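Local coordinates for protein tryptophan decarboxylase 1 (Oryza sativa subsp. japonica, PDB 6KHO) that decarboxylates tryptophan to tryptamine and 5-hydroxytryptophan to serotonin with the aid of pyridoxal 5'-phosphate, working as a homodimer in rice serotonin biosynthesis, at residues 42-47 with 92-97. Sequence-based numbering, arbitrary orientation.
Sequences SDYYKS and MTHWAS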
ATOM      1  N   SER A  42       5.469 -25.381  -1.851  1.00 30.25           N
ATOM      2  CA  SER A  42       5.216 -26.680  -1.229  1.00 34.26           C
ATOM      3  C   SER A  42       6.421 -27.142  -0.417  1.00 33.24           C
ATOM      4  O   SER A  42       6.273 -27.596   0.720  1.00 34.00           O
ATOM      5  CB  SER A  42       4.874 -27.728  -2.293  1.00 35.78           C
ATOM      6  OG  SER A  42       3.778 -27.306  -3.076  1.00 39.65           O
ATOM      7  N   ASP A  43       7.622 -27.043  -1.001  1.00 31.21           N
ATOM      8  CA  ASP A  43       8.836 -27.437  -0.292  1.00 33.32           C
ATOM      9  C   ASP A  43       9.066 -26.561   0.928  1.00 35.13           C
ATOM     10  O   ASP A  43       9.526 -27.035   1.974  1.00 33.90           O
ATOM     11  CB  ASP A  43      10.043 -27.331  -1.215  1.00 33.88           C
ATOM     12  CG  ASP A  43      10.000 -28.322  -2.344  1.00 43.22           C
ATOM     13  OD1 ASP A  43       9.182 -29.269  -2.263  1.00 45.69           O
ATOM     14  OD2 ASP A  43      10.779 -28.144  -3.313  1.00 47.18           O
ATOM     15  N   TYR A  44       8.795 -25.265   0.790  1.00 31.72           N
ATOM     16  CA  TYR A  44       9.039 -24.339   1.887  1.00 32.52           C
ATOM     17  C   TYR A  44       8.184 -24.692   3.097  1.00 31.54           C
ATOM     18  O   TYR A  44       8.687 -24.769   4.219  1.00 33.67           O
ATOM     19  CB  TYR A  44       8.779 -22.907   1.431  1.00 32.46           C
ATOM     20  CG  TYR A  44       8.975 -21.894   2.546  1.00 33.24           C
ATOM     21  CD1 TYR A  44      10.258 -21.551   2.980  1.00 30.02           C
ATOM     22  CD2 TYR A  44       7.884 -21.295   3.170  1.00 32.61           C
ATOM     23  CE1 TYR A  44      10.446 -20.626   3.997  1.00 34.83           C
ATOM     24  CE2 TYR A  44       8.064 -20.358   4.195  1.00 32.98           C
ATOM     25  CZ  TYR A  44       9.344 -20.036   4.603  1.00 32.31           C
ATOM     26  OH  TYR A  44       9.533 -19.120   5.610  1.00 31.38           O
ATOM     27  N   TYR A  45       6.887 -24.929   2.892  1.00 30.59           N
ATOM     28  CA  TYR A  45       6.041 -25.259   4.031  1.00 30.71           C
ATOM     29  C   TYR A  45       6.442 -26.595   4.651  1.00 33.60           C
ATOM     30  O   TYR A  45       6.360 -26.767   5.870  1.00 31.03           O
ATOM     31  CB  TYR A  45       4.572 -25.291   3.621  1.00 32.72           C
ATOM     32  CG  TYR A  45       3.966 -23.929   3.320  1.00 33.21           C
ATOM     33  CD1 TYR A  45       4.434 -22.774   3.933  1.00 32.78           C
ATOM     34  CD2 TYR A  45       2.920 -23.812   2.416  1.00 33.48           C
ATOM     35  CE1 TYR A  45       3.868 -21.529   3.644  1.00 33.47           C
ATOM     36  CE2 TYR A  45       2.346 -22.590   2.128  1.00 31.49           C
ATOM     37  CZ  TYR A  45       2.818 -21.450   2.736  1.00 33.34           C
ATOM     38  OH  TYR A  45       2.221 -20.231   2.424  1.00 32.85           O
ATOM     39  N   LYS A  46       6.856 -27.561   3.833  1.00 35.11           N
ATOM     40  CA  LYS A  46       7.238 -28.853   4.397  1.00 35.04           C
ATOM     41  C   LYS A  46       8.553 -28.770   5.167  1.00 35.00           C
ATOM     42  O   LYS A  46       8.787 -29.569   6.079  1.00 38.76           O
ATOM     43  CB  LYS A  46       7.341 -29.900   3.284  1.00 39.81           C
ATOM     44  CG  LYS A  46       5.988 -30.337   2.746  1.00 40.52           C
ATOM     45  CD  LYS A  46       6.148 -31.284   1.563  1.00 42.36           C
ATOM     46  CE  LYS A  46       4.838 -31.479   0.820  1.00 43.07           C
ATOM     47  NZ  LYS A  46       5.086 -32.073  -0.535  1.00 49.44           N
ATOM     48  N   SER A  47       9.426 -27.832   4.815  1.00 34.12           N
ATOM     49  CA  SER A  47      10.749 -27.782   5.412  1.00 33.55           C
ATOM     50  C   SER A  47      10.972 -26.619   6.379  1.00 36.22           C
ATOM     51  O   SER A  47      12.022 -26.590   7.030  1.00 37.97           O
ATOM     52  CB  SER A  47      11.811 -27.740   4.305  1.00 34.63           C
ATOM     53  OG  SER A  47      11.803 -26.501   3.614  1.00 38.40           O
ATOM     54  N   MET A  92      16.274 -15.187   5.835  1.00 36.59           N
ATOM     55  CA  MET A  92      14.934 -14.815   6.268  1.00 36.58           C
ATOM     56  C   MET A  92      14.711 -15.131   7.735  1.00 36.57           C
ATOM     57  O   MET A  92      15.231 -16.114   8.263  1.00 35.41           O
ATOM     58  CB  MET A  92      13.877 -15.588   5.483  1.00 34.92           C
ATOM     59  CG  MET A  92      13.505 -15.052   4.143  1.00 39.32           C
ATOM     60  SD  MET A  92      12.552 -16.376   3.351  1.00 54.28           S
ATOM     61  CE  MET A  92      11.176 -16.561   4.487  1.00 42.77           C
ATOM     62  N   THR A  93      13.874 -14.315   8.376  1.00 32.41           N
ATOM     63  CA  THR A  93      13.170 -14.717   9.586  1.00 34.15           C
ATOM     64  C   THR A  93      11.865 -15.388   9.164  1.00 34.64           C
ATOM     65  O   THR A  93      11.104 -14.818   8.376  1.00 33.20           O
ATOM     66  CB  THR A  93      12.895 -13.496  10.465  1.00 33.88           C
ATOM     67  OG1 THR A  93      14.142 -12.957  10.908  1.00 35.91           O
ATOM     68  CG2 THR A  93      12.001 -13.847  11.650  1.00 30.23           C
ATOM     69  N   HIS A  94      11.602 -16.587   9.674  1.00 31.09           N
ATOM     70  CA  HIS A  94      10.501 -17.391   9.134  1.00 32.96           C
ATOM     71  C   HIS A  94       9.216 -17.115   9.906  1.00 31.00           C
ATOM     72  O   HIS A  94       8.864 -17.806  10.866  1.00 29.97           O
ATOM     73  CB  HIS A  94      10.882 -18.862   9.122  1.00 34.87           C
ATOM     74  CG  HIS A  94      12.032 -19.145   8.204  1.00 34.69           C
ATOM     75  ND1 HIS A  94      11.907 -19.114   6.829  1.00 32.11           N
ATOM     76  CD2 HIS A  94      13.341 -19.389   8.460  1.00 34.00           C
ATOM     77  CE1 HIS A  94      13.087 -19.359   6.279  1.00 39.18           C
ATOM     78  NE2 HIS A  94      13.974 -19.524   7.247  1.00 34.42           N
ATOM     79  N   TRP A  95       8.494 -16.089   9.450  1.00 28.85           N
ATOM     80  CA  TRP A  95       7.171 -15.800   9.995  1.00 30.95           C
ATOM     81  C   TRP A  95       6.229 -16.993   9.866  1.00 30.39           C
ATOM     82  O   TRP A  95       5.352 -17.180  10.715  1.00 30.65           O
ATOM     83  CB  TRP A  95       6.581 -14.581   9.287  1.00 32.68           C
ATOM     84  CG  TRP A  95       7.155 -13.299   9.763  1.00 31.29           C
ATOM     85  CD1 TRP A  95       8.387 -12.796   9.479  1.00 31.44           C
ATOM     86  CD2 TRP A  95       6.516 -12.341  10.621  1.00 30.31           C
ATOM     87  NE1 TRP A  95       8.560 -11.587  10.109  1.00 31.96           N
ATOM     88  CE2 TRP A  95       7.426 -11.281  10.811  1.00 32.10           C
ATOM     89  CE3 TRP A  95       5.262 -12.272  11.234  1.00 32.15           C
ATOM     90  CZ2 TRP A  95       7.123 -10.165  11.599  1.00 31.74           C
ATOM     91  CZ3 TRP A  95       4.966 -11.163  12.021  1.00 30.03           C
ATOM     92  CH2 TRP A  95       5.895 -10.133  12.203  1.00 31.26           C
ATOM     93  N   ALA A  96       6.407 -17.821   8.829  1.00 30.12           N
ATOM     94  CA  ALA A  96       5.546 -18.977   8.618  1.00 31.17           C
ATOM     95  C   ALA A  96       5.906 -20.156   9.511  1.00 31.46           C
ATOM     96  O   ALA A  96       5.158 -21.139   9.540  1.00 32.29           O
ATOM     97  CB  ALA A  96       5.601 -19.429   7.146  1.00 29.90           C
ATOM     98  N   SER A  97       7.022 -20.095  10.224  1.00 31.38           N
ATOM     99  CA  SER A  97       7.420 -21.240  11.028  1.00 30.20           C
ATOM    100  C   SER A  97       6.389 -21.513  12.118  1.00 31.72           C
ATOM    101  O   SER A  97       5.866 -20.576  12.724  1.00 32.55           O
ATOM    102  CB  SER A  97       8.788 -21.007  11.667  1.00 33.66           C
ATOM    103  OG  SER A  97       9.108 -22.090  12.529  1.00 35.13           O
TER
HETATM  104  O   HOH W   1       8.056 -16.982   6.539  1.00 29.24           O
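Tyr-45 and Ala-96 make the nearest backbone approach, with CA atoms 7.8 Å apart, and no direct backbone hydrogen bond joins the C-terminal end of helix 27-47 to the irregular segment 92-97; the link runs through side chains and one water. That segment makes an inverse gamma turn centred on His-94, then a type I turn from His-94 to Ser-97 closed by Ser-97 N to His-94 O at 3.0 Å. Tyr-44 carries the contact: with CG anti to the backbone N (chi1 178°), its ring extends from the helix until OH lies 2.7 Å from His-94 ND1. This hydrogen bond, in which either group could be the donor, lies in the imidazole plane; the two rings meet rim to rim, planes at 43°. Tyr-44 OH also bonds a water at 2.8 Å, which accepts from Ala-96 N at 2.9 Å, tying the phenol to the turn backbone. Met-92, bent at chi3 (60°), brings CE obliquely to 3.9 Å from Tyr-44 CZ, while Ala-96 CB meets the ring edge, 4.0 Å from CE2. A phenylalanine in place of Tyr-44 would probably leave His-94 ND1 and the water without their shared hydroxyl partner. Tyr-45 OH instead bonds Ala-121 O of the second subunit, whose Ala-131 O receives Trp-95 NE1. The contact thus packs the N-terminal helix of this group II decarboxylase against an interface loop of the homodimer, away from the cofactor site.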